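Local structure of pyroglutamyl-peptidase I (Fervidobacterium islandicum, 6LTQ) at residues P46-H51 with L212-L217; S16-G21 with N73-A78; V129-V134 with H175-H180; G89-R94 with P144-Y149; K29-M34 with L81-G86. The protein probably hydrolyses the N-terminal pyroglutamyl residue from peptides, acting as a cysteine peptidase of the pyroglutamyl-peptidase I family. One frame throughout, in Å; residues are numbered along the deposited sequence.

Contact 1 of 5, residues P46-H51 with L212-L217; sequences PHISLH and LILENL
H47, in the loop leading into strand 48-55, reaches the C-terminal turn of helix 203-215, at the margin of an alpha/beta sandwich where this helix packs on the parallel part of the sheet. CG of H47 lies between the backbone N and the carbonyl carbon (chi1 65°), which folds the ring onto its neighbour I48, whose CG2 sits 3.4 Å above the plane, over the ring centre. The ring meets the helix edge-on: H47 NE2 gives L214 O a weak, bent hydrogen bond of 3.0 Å, and H47 CE1 flanks the same oxygen. The next carbonyl, E215 O, is taken by K218 NZ. I48 follows with its outer branch, CD1 touching L214 CD2 at 4.1 Å; the two side chains cross at about a right angle. Two residues on, L50 CD1 comes within 4.4 Å of the same L214 CD2, so this one methyl meets both I48 and L50. V17 of strand 15-22 and L79 of strand 77-83 also pack on L214. The helix ends just beyond, where N216 turns its amide back: N216 ND2 donates to L212 O at 2.8 Å, almost straight at 172° and on a carbonyl lone pair.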
# COMPACT_ATOMS: atom_id res chain seq x y z
N PRO D 46 -24.24 6.09 -31.48
CA PRO D 46 -24.75 6.95 -32.56
C PRO D 46 -23.69 7.74 -33.31
O PRO D 46 -23.93 8.13 -34.46
CB PRO D 46 -25.70 7.91 -31.83
CG PRO D 46 -25.82 7.39 -30.43
CD PRO D 46 -24.56 6.64 -30.16
N HIS D 47 -22.53 8.00 -32.71
CA HIS D 47 -21.55 8.90 -33.29
C HIS D 47 -20.23 8.26 -33.70
O HIS D 47 -19.31 8.98 -34.11
CB HIS D 47 -21.25 10.05 -32.33
CG HIS D 47 -20.59 9.61 -31.06
ND1 HIS D 47 -21.05 8.56 -30.30
CD2 HIS D 47 -19.46 10.05 -30.45
CE1 HIS D 47 -20.25 8.40 -29.25
NE2 HIS D 47 -19.28 9.29 -29.32
N ILE D 48 -20.08 6.94 -33.58
CA ILE D 48 -18.80 6.32 -33.87
C ILE D 48 -19.00 5.00 -34.60
O ILE D 48 -20.04 4.33 -34.46
CB ILE D 48 -17.96 6.08 -32.58
CG1 ILE D 48 -18.63 5.06 -31.67
CG2 ILE D 48 -17.68 7.40 -31.84
CD1 ILE D 48 -17.86 4.78 -30.38
N SER D 49 -17.99 4.62 -35.37
CA SER D 49 -17.90 3.29 -35.97
C SER D 49 -16.90 2.49 -35.13
O SER D 49 -15.69 2.71 -35.22
CB SER D 49 -17.47 3.37 -37.43
OG SER D 49 -18.03 4.52 -38.06
N LEU D 50 -17.41 1.58 -34.33
CA LEU D 50 -16.60 0.89 -33.34
C LEU D 50 -16.00 -0.38 -33.93
O LEU D 50 -16.74 -1.29 -34.32
CB LEU D 50 -17.43 0.54 -32.11
CG LEU D 50 -16.64 -0.12 -30.98
CD1 LEU D 50 -15.56 0.81 -30.49
CD2 LEU D 50 -17.58 -0.48 -29.85
N HIS D 51 -14.68 -0.43 -33.98
CA HIS D 51 -13.93 -1.65 -34.24
C HIS D 51 -13.43 -2.25 -32.93
O HIS D 51 -13.09 -1.53 -31.99
CB HIS D 51 -12.71 -1.38 -35.13
CG HIS D 51 -13.04 -0.72 -36.44
ND1 HIS D 51 -12.79 -1.32 -37.65
CD2 HIS D 51 -13.59 0.48 -36.72
CE1 HIS D 51 -13.16 -0.51 -38.62
NE2 HIS D 51 -13.65 0.59 -38.08
N LEU D 212 -18.76 5.04 -20.98
CA LEU D 212 -18.82 6.49 -20.82
C LEU D 212 -17.72 7.20 -21.59
O LEU D 212 -17.92 8.34 -22.05
CB LEU D 212 -18.75 6.87 -19.34
CG LEU D 212 -20.03 6.67 -18.52
CD1 LEU D 212 -19.73 6.62 -17.01
CD2 LEU D 212 -21.04 7.77 -18.85
N ILE D 213 -16.53 6.61 -21.67
CA ILE D 213 -15.47 7.23 -22.47
C ILE D 213 -15.89 7.28 -23.93
O ILE D 213 -15.77 8.31 -24.60
CB ILE D 213 -14.14 6.48 -22.29
CG1 ILE D 213 -13.62 6.57 -20.84
CG2 ILE D 213 -13.09 7.04 -23.26
CD1 ILE D 213 -12.45 5.64 -20.57
N LEU D 214 -16.40 6.16 -24.44
CA LEU D 214 -16.83 6.09 -25.84
C LEU D 214 -17.98 7.06 -26.11
O LEU D 214 -17.99 7.73 -27.15
CB LEU D 214 -17.25 4.67 -26.19
CG LEU D 214 -16.12 3.64 -26.23
CD1 LEU D 214 -16.69 2.22 -26.26
CD2 LEU D 214 -15.16 3.89 -27.41
N GLU D 215 -18.93 7.16 -25.18
CA GLU D 215 -20.08 8.04 -25.39
C GLU D 215 -19.69 9.52 -25.40
O GLU D 215 -20.43 10.33 -25.97
CB GLU D 215 -21.14 7.83 -24.32
CG GLU D 215 -22.01 6.61 -24.50
CD GLU D 215 -22.97 6.42 -23.33
OE1 GLU D 215 -22.95 7.24 -22.39
OE2 GLU D 215 -23.71 5.41 -23.32
N ASN D 216 -18.58 9.90 -24.76
CA ASN D 216 -18.26 11.31 -24.60
C ASN D 216 -16.98 11.71 -25.32
O ASN D 216 -16.40 12.76 -25.01
CB ASN D 216 -18.17 11.64 -23.11
CG ASN D 216 -19.52 11.56 -22.43
OD1 ASN D 216 -20.29 12.52 -22.46
ND2 ASN D 216 -19.82 10.40 -21.83
N LEU D 217 -16.56 10.92 -26.32
CA LEU D 217 -15.25 11.06 -26.93
C LEU D 217 -15.02 12.46 -27.50
O LEU D 217 -13.90 12.96 -27.49
CB LEU D 217 -15.09 10.01 -28.03
CG LEU D 217 -13.73 9.38 -28.27
CD1 LEU D 217 -12.94 9.26 -26.97
CD2 LEU D 217 -13.92 8.02 -28.89

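Contact 2 of 5, residues S16-G21 with N73-A78; sequences SVLLTG and NNIDIA
S16 and D76 bind each other through both backbone and side chain. S16 N donates to D76 OD1 at 2.9 Å with a nearly straight bond (173°), meeting the anti side of the carboxylate from 35° out of its plane. In return D76 N points between two oxygens of S16, the carbonyl S16 O at 2.8 Å and the hydroxyl S16 OG at 2.9 Å. The hydroxyl is there because chi1 of S16 is 58°, placing OG between the backbone N and the carbonyl carbon, where D76 N can reach both oxygens. S16 O also accepts from I77 N at 3.2 Å, in the carbonyl plane, so two successive amides hold one oxygen. This bond and that from L18 N to I77 O, at 2.8 Å, are the regular parallel pairing around V17 and I77, to which the D76 N bond is added; V17 CA makes a CA-H...O contact with the I77 carbonyl.

Packing spreads to the two faces of the sheet. On one, I75 tucks its CG2 against L18 CB at 3.5 Å, and its CD1 lies over the same carbon; Y69 and Y70 of helix 59-72 back this face. On the other, V17 CG2 approaches I77 CD1 at 4.3 Å, with L217 packing on both residues and L214 on V17. Strand 48-55 hydrogen-bonds to the other edge of 15-22, so the first strand lies between the second and the third, all parallel, in the core of the three-layer alpha/beta/alpha fold of the pyroglutamyl peptidase I family.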
# COMPACT_ATOMS: atom_id res chain seq x y z
N SER D 16 -14.09 6.79 -36.31
CA SER D 16 -13.80 5.36 -36.31
C SER D 16 -12.89 5.07 -35.11
O SER D 16 -11.79 5.62 -35.01
CB SER D 16 -13.14 4.91 -37.61
OG SER D 16 -11.94 5.62 -37.85
N VAL D 17 -13.36 4.20 -34.22
CA VAL D 17 -12.69 3.93 -32.95
C VAL D 17 -12.27 2.47 -32.91
O VAL D 17 -13.11 1.58 -33.11
CB VAL D 17 -13.62 4.26 -31.77
CG1 VAL D 17 -13.00 3.83 -30.45
CG2 VAL D 17 -13.94 5.74 -31.78
N LEU D 18 -10.99 2.22 -32.62
CA LEU D 18 -10.47 0.87 -32.41
C LEU D 18 -10.37 0.64 -30.91
O LEU D 18 -9.64 1.36 -30.21
CB LEU D 18 -9.12 0.69 -33.08
CG LEU D 18 -8.44 -0.64 -32.76
CD1 LEU D 18 -9.33 -1.82 -33.18
CD2 LEU D 18 -7.06 -0.74 -33.41
N LEU D 19 -11.16 -0.30 -30.40
CA LEU D 19 -11.16 -0.71 -29.00
C LEU D 19 -10.48 -2.06 -28.89
O LEU D 19 -10.95 -3.05 -29.47
CB LEU D 19 -12.58 -0.78 -28.45
CG LEU D 19 -12.73 -1.15 -26.98
CD1 LEU D 19 -12.25 0.03 -26.10
CD2 LEU D 19 -14.18 -1.51 -26.69
N THR D 20 -9.37 -2.12 -28.16
CA THR D 20 -8.62 -3.36 -28.05
C THR D 20 -8.56 -3.85 -26.61
O THR D 20 -8.65 -3.06 -25.66
CB THR D 20 -7.19 -3.21 -28.60
OG1 THR D 20 -6.42 -2.39 -27.72
CG2 THR D 20 -7.21 -2.56 -29.98
N GLY D 21 -8.40 -5.16 -26.46
CA GLY D 21 -8.16 -5.79 -25.19
C GLY D 21 -7.04 -6.82 -25.38
O GLY D 21 -6.55 -6.99 -26.49
N ASN D 73 -7.73 -1.52 -41.95
CA ASN D 73 -8.86 -0.67 -41.61
C ASN D 73 -8.36 0.74 -41.30
O ASN D 73 -7.20 0.93 -40.92
CB ASN D 73 -9.65 -1.22 -40.41
CG ASN D 73 -9.90 -2.73 -40.51
OD1 ASN D 73 -9.01 -3.54 -40.24
ND2 ASN D 73 -11.13 -3.10 -40.89
N ASN D 74 -9.24 1.73 -41.46
CA ASN D 74 -8.94 3.12 -41.13
C ASN D 74 -9.47 3.44 -39.74
O ASN D 74 -10.66 3.28 -39.48
CB ASN D 74 -9.54 4.09 -42.15
CG ASN D 74 -8.98 5.50 -41.99
OD1 ASN D 74 -8.00 5.71 -41.27
ND2 ASN D 74 -9.60 6.47 -42.66
N ILE D 75 -8.58 3.91 -38.86
CA ILE D 75 -8.88 4.13 -37.45
C ILE D 75 -8.53 5.57 -37.09
O ILE D 75 -7.39 6.00 -37.31
CB ILE D 75 -8.09 3.17 -36.53
CG1 ILE D 75 -8.42 1.70 -36.84
CG2 ILE D 75 -8.31 3.52 -35.05
CD1 ILE D 75 -9.91 1.36 -36.74
N ASP D 76 -9.48 6.30 -36.51
CA ASP D 76 -9.20 7.63 -35.98
C ASP D 76 -8.66 7.64 -34.54
O ASP D 76 -7.78 8.45 -34.22
CB ASP D 76 -10.44 8.50 -36.02
CG ASP D 76 -10.98 8.67 -37.43
OD1 ASP D 76 -12.22 8.65 -37.59
OD2 ASP D 76 -10.16 8.79 -38.37
N ILE D 77 -9.23 6.85 -33.63
CA ILE D 77 -8.83 6.84 -32.22
C ILE D 77 -8.67 5.41 -31.76
O ILE D 77 -9.59 4.59 -31.92
CB ILE D 77 -9.85 7.55 -31.32
CG1 ILE D 77 -10.36 8.83 -31.96
CG2 ILE D 77 -9.24 7.82 -29.93
CD1 ILE D 77 -11.62 9.33 -31.34
N ALA D 78 -7.54 5.12 -31.14
CA ALA D 78 -7.30 3.82 -30.54
C ALA D 78 -7.56 3.98 -29.04
O ALA D 78 -7.01 4.88 -28.41
CB ALA D 78 -5.88 3.34 -30.81

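Contact 3 of 5, residues V129-V134 with H175-H180; sequences VKIKAV and HALFVH
V129 and H175 make the nearest backbone approach, 6.6 Å between their CA atoms, where the residues leading into helix 131-140 pass over the start of strand 175-181. This is helix-on-sheet packing of an alpha/beta sandwich, made mainly by apolar side chains. K130 holds the N-cap position at the centre of an inverse gamma turn, and this bend takes the chain from V129 into the helix. V129 works through one branch: its CG2 rests 3.8 Å from A176 O, near H175 CB at 3.9 Å, and also against L177 CB. The H175 side chain runs at a slant to V129. T127 OG1 ties the two backbones indirectly, being hydrogen-bonded to both V129 N and A176 O.

L177 is the apolar centre. With its CG anti to the backbone N (chi1 177°), it directs one methyl to each of two helix residues: L177 CD1 meets I131 CD1 at 3.8 Å, and L177 CD2 meets V134 CG2 at 4.4 Å. From the outer side of the helix K132 makes salt bridges with D101 and D114 of the second subunit. A176 and F178 point to the other side of the strand, A176 against helix 158-170. Near the end of the strand, H180 is hydrogen-bonded to E93 and to the oxidised cysteine at position 156; F178 CE1 lies 3.5 Å above the H180 ring plane, offset toward the rim.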
# COMPACT_ATOMS: atom_id res chain seq x y z
N VAL D 129 -4.90 13.10 -26.11
CA VAL D 129 -6.27 13.12 -25.60
C VAL D 129 -6.30 13.94 -24.31
O VAL D 129 -5.33 13.97 -23.54
CB VAL D 129 -6.76 11.68 -25.35
CG1 VAL D 129 -8.15 11.64 -24.73
CG2 VAL D 129 -6.71 10.86 -26.64
N LYS D 130 -7.41 14.64 -24.09
CA LYS D 130 -7.58 15.47 -22.90
C LYS D 130 -7.82 14.56 -21.69
O LYS D 130 -8.94 14.34 -21.24
CB LYS D 130 -8.73 16.45 -23.09
CG LYS D 130 -8.53 17.39 -24.27
CD LYS D 130 -9.78 18.22 -24.49
CE LYS D 130 -9.82 19.40 -23.52
NZ LYS D 130 -9.28 20.65 -24.13
N ILE D 131 -6.72 14.00 -21.18
CA ILE D 131 -6.84 12.89 -20.25
C ILE D 131 -7.41 13.34 -18.91
O ILE D 131 -8.14 12.59 -18.25
CB ILE D 131 -5.48 12.18 -20.13
CG1 ILE D 131 -5.61 10.88 -19.31
CG2 ILE D 131 -4.39 13.10 -19.58
CD1 ILE D 131 -4.36 10.00 -19.44
N LYS D 132 -7.12 14.58 -18.47
CA LYS D 132 -7.69 15.04 -17.21
C LYS D 132 -9.20 15.18 -17.31
O LYS D 132 -9.93 14.92 -16.33
CB LYS D 132 -7.08 16.38 -16.79
CG LYS D 132 -5.59 16.34 -16.54
CD LYS D 132 -5.22 15.50 -15.34
CE LYS D 132 -5.09 16.38 -14.11
NZ LYS D 132 -4.30 17.59 -14.42
N ALA D 133 -9.69 15.58 -18.48
CA ALA D 133 -11.13 15.67 -18.68
C ALA D 133 -11.79 14.29 -18.65
O ALA D 133 -12.93 14.16 -18.19
CB ALA D 133 -11.44 16.40 -19.99
N VAL D 134 -11.11 13.25 -19.15
CA VAL D 134 -11.66 11.90 -19.03
C VAL D 134 -11.79 11.53 -17.55
O VAL D 134 -12.85 11.07 -17.10
CB VAL D 134 -10.79 10.88 -19.78
CG1 VAL D 134 -11.41 9.47 -19.70
CG2 VAL D 134 -10.57 11.29 -21.23
N HIS D 175 -5.39 9.75 -32.62
CA HIS D 175 -5.24 9.80 -31.17
C HIS D 175 -5.12 8.38 -30.63
O HIS D 175 -5.61 7.42 -31.23
CB HIS D 175 -6.44 10.51 -30.51
CG HIS D 175 -6.38 12.01 -30.53
ND1 HIS D 175 -5.41 12.73 -29.86
CD2 HIS D 175 -7.21 12.93 -31.08
CE1 HIS D 175 -5.63 14.02 -30.02
NE2 HIS D 175 -6.72 14.17 -30.75
N ALA D 176 -4.47 8.27 -29.49
CA ALA D 176 -4.48 7.01 -28.78
C ALA D 176 -4.53 7.29 -27.29
O ALA D 176 -3.96 8.29 -26.82
CB ALA D 176 -3.25 6.18 -29.12
N LEU D 177 -5.26 6.44 -26.57
CA LEU D 177 -5.34 6.47 -25.11
C LEU D 177 -5.30 5.04 -24.60
O LEU D 177 -5.92 4.14 -25.20
CB LEU D 177 -6.62 7.19 -24.64
CG LEU D 177 -6.91 7.27 -23.13
CD1 LEU D 177 -5.83 8.07 -22.37
CD2 LEU D 177 -8.28 7.85 -22.87
N PHE D 178 -4.56 4.80 -23.52
CA PHE D 178 -4.53 3.48 -22.89
C PHE D 178 -5.23 3.56 -21.54
O PHE D 178 -4.97 4.48 -20.75
CB PHE D 178 -3.11 2.95 -22.72
CG PHE D 178 -3.07 1.48 -22.46
CD1 PHE D 178 -3.43 0.97 -21.21
CD2 PHE D 178 -2.77 0.59 -23.47
CE1 PHE D 178 -3.47 -0.40 -20.98
CE2 PHE D 178 -2.80 -0.77 -23.25
CZ PHE D 178 -3.15 -1.27 -22.01
N VAL D 179 -6.12 2.61 -21.27
CA VAL D 179 -6.88 2.56 -20.02
C VAL D 179 -6.54 1.25 -19.33
O VAL D 179 -6.80 0.17 -19.88
CB VAL D 179 -8.39 2.70 -20.25
CG1 VAL D 179 -9.13 2.69 -18.90
CG2 VAL D 179 -8.71 3.99 -21.00
N HIS D 180 -5.81 1.33 -18.22
CA HIS D 180 -5.60 0.17 -17.37
C HIS D 180 -6.78 -0.06 -16.45
O HIS D 180 -7.42 0.88 -15.96
CB HIS D 180 -4.32 0.34 -16.55
CG HIS D 180 -3.12 -0.32 -17.17
ND1 HIS D 180 -1.91 0.31 -17.31
CD2 HIS D 180 -2.97 -1.55 -17.73
CE1 HIS D 180 -1.05 -0.50 -17.89
NE2 HIS D 180 -1.67 -1.64 -18.17

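Contact 4 of 5, residues G89-R94 with P144-Y149; sequences GIRLER and PAFVSY
E93 and S148 face each other on neighbouring parallel strands, and S148 OG donates to E93 OE1 at 2.6 Å on the syn side of the carboxylate. A bend at chi2 (-70°) curls the glutamate back along its own strand, bringing E93 OE2 to R91 NE in a 2.6 Å salt bridge. R91 leaves its strand extended and turns only at chi3; T150 O and S87 OG hold the other guanidinium nitrogens. Its aliphatic part slants past F146, with R91 CG 3.8 Å from F146 CE1. With chi1 at 48°, the F146 ring turns toward strand 90-97: I90 O stands over one face and G89 N at the edge. R94 and Y149 run side by side, and R94 NH1 donates to Y149 OH at 3.0 Å, while R94 NH2 forms a salt bridge with D114 of the second subunit. Five backbone bonds, from I90 N to P144 O through R94 N to S148 O, join the strands. A leucine in place of E93 would probably leave S148 OG, R91 NE and H180 ND1 without their shared carboxylate. E93, H180 and the oxidised cysteine at position 156 form a hydrogen-bonded chain consistent with the Cys-His-Glu catalytic triad of this family.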
# COMPACT_ATOMS: atom_id res chain seq x y z
N GLY D 89 -8.75 1.61 -9.36
CA GLY D 89 -9.69 2.41 -10.11
C GLY D 89 -9.37 2.40 -11.60
O GLY D 89 -8.43 1.75 -12.04
N ILE D 90 -10.17 3.14 -12.37
CA ILE D 90 -9.89 3.28 -13.79
C ILE D 90 -8.59 4.08 -13.95
O ILE D 90 -8.51 5.23 -13.54
CB ILE D 90 -11.06 3.94 -14.52
CG1 ILE D 90 -12.37 3.15 -14.30
CG2 ILE D 90 -10.74 4.10 -15.99
CD1 ILE D 90 -12.35 1.69 -14.76
N ARG D 91 -7.57 3.44 -14.51
CA ARG D 91 -6.22 3.99 -14.51
C ARG D 91 -5.89 4.49 -15.92
O ARG D 91 -5.50 3.71 -16.80
CB ARG D 91 -5.24 2.94 -14.01
CG ARG D 91 -3.79 3.37 -14.03
CD ARG D 91 -2.94 2.35 -13.29
NE ARG D 91 -1.59 2.26 -13.83
CZ ARG D 91 -0.62 1.53 -13.28
NH1 ARG D 91 0.57 1.49 -13.85
NH2 ARG D 91 -0.85 0.86 -12.15
N LEU D 92 -6.04 5.79 -16.11
CA LEU D 92 -5.82 6.42 -17.41
C LEU D 92 -4.34 6.72 -17.58
O LEU D 92 -3.75 7.48 -16.80
CB LEU D 92 -6.65 7.70 -17.51
CG LEU D 92 -8.10 7.43 -17.11
CD1 LEU D 92 -8.78 8.71 -16.72
CD2 LEU D 92 -8.88 6.75 -18.26
N GLU D 93 -3.74 6.13 -18.61
CA GLU D 93 -2.29 6.20 -18.80
C GLU D 93 -1.93 7.36 -19.73
O GLU D 93 -2.39 7.43 -20.87
CB GLU D 93 -1.77 4.88 -19.37
CG GLU D 93 -2.00 3.69 -18.43
CD GLU D 93 -1.12 3.72 -17.18
OE1 GLU D 93 -0.31 4.67 -17.01
OE2 GLU D 93 -1.21 2.76 -16.38
N ARG D 94 -1.08 8.25 -19.24
CA ARG D 94 -0.71 9.42 -20.02
C ARG D 94 0.57 9.23 -20.81
O ARG D 94 0.80 9.99 -21.77
CB ARG D 94 -0.55 10.63 -19.09
CG ARG D 94 -0.54 11.97 -19.80
CD ARG D 94 -0.72 13.11 -18.85
NE ARG D 94 -0.99 14.36 -19.57
CZ ARG D 94 -1.32 15.50 -18.99
NH1 ARG D 94 -1.43 15.59 -17.67
NH2 ARG D 94 -1.57 16.57 -19.74
N PRO D 144 -14.42 5.65 -9.59
CA PRO D 144 -13.02 5.94 -9.24
C PRO D 144 -12.13 5.89 -10.48
O PRO D 144 -12.18 4.95 -11.27
CB PRO D 144 -12.66 4.83 -8.25
CG PRO D 144 -13.97 4.41 -7.67
CD PRO D 144 -14.99 4.55 -8.78
N ALA D 145 -11.31 6.93 -10.65
CA ALA D 145 -10.49 7.05 -11.85
C ALA D 145 -9.36 8.01 -11.56
O ALA D 145 -9.52 8.93 -10.74
CB ALA D 145 -11.30 7.54 -13.07
N PHE D 146 -8.22 7.79 -12.20
CA PHE D 146 -7.10 8.68 -11.95
C PHE D 146 -6.12 8.58 -13.10
O PHE D 146 -6.18 7.66 -13.93
CB PHE D 146 -6.41 8.35 -10.61
CG PHE D 146 -6.12 6.88 -10.42
CD1 PHE D 146 -4.93 6.33 -10.89
CD2 PHE D 146 -7.04 6.06 -9.78
CE1 PHE D 146 -4.65 4.97 -10.71
CE2 PHE D 146 -6.78 4.68 -9.62
CZ PHE D 146 -5.59 4.15 -10.08
N VAL D 147 -5.20 9.53 -13.15
CA VAL D 147 -4.22 9.60 -14.21
C VAL D 147 -2.92 8.98 -13.72
O VAL D 147 -2.43 9.30 -12.63
CB VAL D 147 -4.00 11.05 -14.68
CG1 VAL D 147 -2.86 11.11 -15.70
CG2 VAL D 147 -5.30 11.61 -15.27
N SER D 148 -2.35 8.11 -14.54
CA SER D 148 -1.10 7.41 -14.26
C SER D 148 -0.04 7.87 -15.25
O SER D 148 -0.35 8.23 -16.39
CB SER D 148 -1.30 5.89 -14.36
OG SER D 148 -0.05 5.20 -14.47
N TYR D 149 1.22 7.86 -14.80
CA TYR D 149 2.33 8.29 -15.64
C TYR D 149 3.29 7.16 -15.97
O TYR D 149 4.34 7.42 -16.57
CB TYR D 149 3.07 9.47 -14.99
CG TYR D 149 2.22 10.70 -15.05
CD1 TYR D 149 1.16 10.89 -14.17
CD2 TYR D 149 2.44 11.66 -16.04
CE1 TYR D 149 0.34 12.05 -14.27
CE2 TYR D 149 1.66 12.77 -16.14
CZ TYR D 149 0.61 12.97 -15.27
OH TYR D 149 -0.16 14.10 -15.40

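Contact 5 of 5, residues K29-M34 with L81-G86; sequences KVNPSM and LGQAGG
Q83 leans from the end of strand 77-83 over the residues that start helix 32-40. Its CG is anti to the backbone N (chi1 174°), which sends the chain across the ring of P32 at about a right angle. Q83 CB starts 3.5 Å from N31 OD1 and also borders the proline; Q83 CG then lies 3.9 Å from P32 CD, and Q83 CD passes the same carbon. At the tip, Q83 OE1 sits 3.4 Å from P32 CD. It accepts from a water that also donates to V30 O, and from NE2 of Q187, its partner in helix 185-189.

N31 is the N-cap of the helix. Its OD1 takes S33 OG at 2.7 Å and S33 N at 3.0 Å, both from the same face of the amide, while N31 ND2 gives to E23 O and to a second water. That water also accepts from Q83 N, bridging helix start and strand end. S33 CB lies 3.4 Å from L81 O and packs on L81 CB; F22 N also bonds S33 OG. An alanine here instead of N31 would probably leave S33 N without its cap, S33 OG without this acceptor and the second water without one of its donors. Two waters carry the polar links and the Q83-P32 and S33-L81 packing most of the rest, so helix start and strand end are held by shape and water.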
# COMPACT_ATOMS: atom_id res chain seq x y z
N LYS D 29 -7.22 -16.94 -15.88
CA LYS D 29 -8.10 -17.54 -16.88
C LYS D 29 -8.96 -16.51 -17.60
O LYS D 29 -9.65 -16.86 -18.56
CB LYS D 29 -8.99 -18.61 -16.24
CG LYS D 29 -9.33 -18.36 -14.78
CD LYS D 29 -10.10 -19.53 -14.15
CE LYS D 29 -11.56 -19.53 -14.59
NZ LYS D 29 -12.44 -20.25 -13.63
N VAL D 30 -8.97 -15.27 -17.14
CA VAL D 30 -9.74 -14.21 -17.76
C VAL D 30 -8.88 -12.94 -17.78
O VAL D 30 -7.88 -12.83 -17.07
CB VAL D 30 -11.08 -13.95 -17.03
CG1 VAL D 30 -10.85 -13.22 -15.71
CG2 VAL D 30 -12.02 -13.18 -17.88
N ASN D 31 -9.28 -12.00 -18.61
CA ASN D 31 -8.67 -10.68 -18.66
C ASN D 31 -9.79 -9.66 -18.76
O ASN D 31 -10.61 -9.72 -19.69
CB ASN D 31 -7.71 -10.57 -19.85
CG ASN D 31 -6.89 -9.28 -19.83
OD1 ASN D 31 -7.40 -8.21 -19.49
ND2 ASN D 31 -5.62 -9.38 -20.25
N PRO D 32 -9.89 -8.71 -17.82
CA PRO D 32 -10.99 -7.73 -17.89
C PRO D 32 -11.04 -6.95 -19.19
O PRO D 32 -12.13 -6.59 -19.64
CB PRO D 32 -10.71 -6.80 -16.69
CG PRO D 32 -9.24 -6.94 -16.43
CD PRO D 32 -8.94 -8.40 -16.72
N SER D 33 -9.89 -6.63 -19.79
CA SER D 33 -9.92 -5.93 -21.08
C SER D 33 -10.63 -6.77 -22.15
O SER D 33 -11.46 -6.24 -22.90
CB SER D 33 -8.51 -5.53 -21.53
OG SER D 33 -7.65 -6.63 -21.71
N MET D 34 -10.31 -8.06 -22.24
CA MET D 34 -10.97 -8.92 -23.22
C MET D 34 -12.48 -9.00 -22.95
O MET D 34 -13.29 -8.88 -23.87
CB MET D 34 -10.33 -10.32 -23.18
CG MET D 34 -10.86 -11.38 -24.21
SD MET D 34 -9.83 -12.85 -24.06
CE MET D 34 -10.82 -14.03 -24.98
N LEU D 81 -7.32 -1.10 -24.01
CA LEU D 81 -7.63 -1.55 -22.67
C LEU D 81 -6.64 -2.63 -22.24
O LEU D 81 -6.23 -3.46 -23.04
CB LEU D 81 -9.05 -2.11 -22.55
CG LEU D 81 -10.20 -1.25 -23.06
CD1 LEU D 81 -11.54 -1.97 -22.82
CD2 LEU D 81 -10.19 0.16 -22.44
N GLY D 82 -6.30 -2.62 -20.96
CA GLY D 82 -5.42 -3.65 -20.43
C GLY D 82 -5.67 -3.87 -18.96
O GLY D 82 -6.26 -3.02 -18.27
N GLN D 83 -5.21 -5.02 -18.48
CA GLN D 83 -5.34 -5.39 -17.07
C GLN D 83 -4.18 -4.79 -16.27
O GLN D 83 -3.02 -4.90 -16.67
CB GLN D 83 -5.35 -6.92 -16.94
CG GLN D 83 -5.32 -7.43 -15.52
CD GLN D 83 -5.08 -8.92 -15.47
OE1 GLN D 83 -5.97 -9.72 -15.78
NE2 GLN D 83 -3.87 -9.31 -15.11
N ALA D 84 -4.50 -4.13 -15.16
CA ALA D 84 -3.48 -3.64 -14.23
C ALA D 84 -3.80 -4.22 -12.86
O ALA D 84 -4.38 -3.53 -12.02
CB ALA D 84 -3.43 -2.09 -14.18
N GLY D 85 -3.46 -5.50 -12.66
CA GLY D 85 -3.74 -6.18 -11.41
C GLY D 85 -3.14 -5.45 -10.23
O GLY D 85 -1.94 -5.15 -10.22
N GLY D 86 -3.95 -5.16 -9.22
CA GLY D 86 -3.52 -4.37 -8.09
C GLY D 86 -4.00 -2.93 -8.12
O GLY D 86 -3.97 -2.26 -7.08
O HOH W 1 -5.39 -11.89 -17.56
O HOH W 2 -3.74 -6.91 -20.27

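All five contacts reach one sheet. Contacts 2 and 4 lie within it as parallel strand pairs held by backbone bonds, while contacts 1, 3 and 5 set a helix end against it with few or no direct bonds. Contact 1 is partly buried, near a margin, and adds a weak polar bond to isoleucine and leucine packing; the others are buried. Contacts 2 and 5 share strand 77-83, and strand 175-181 of contact 3 pairs with it. On its other flank that strand pairs with 90-97, joining contact 3 to contact 4 through H180 and E93, where charged side chains gather. Water mediates in contact 5, whereas contact 3 is mainly apolar.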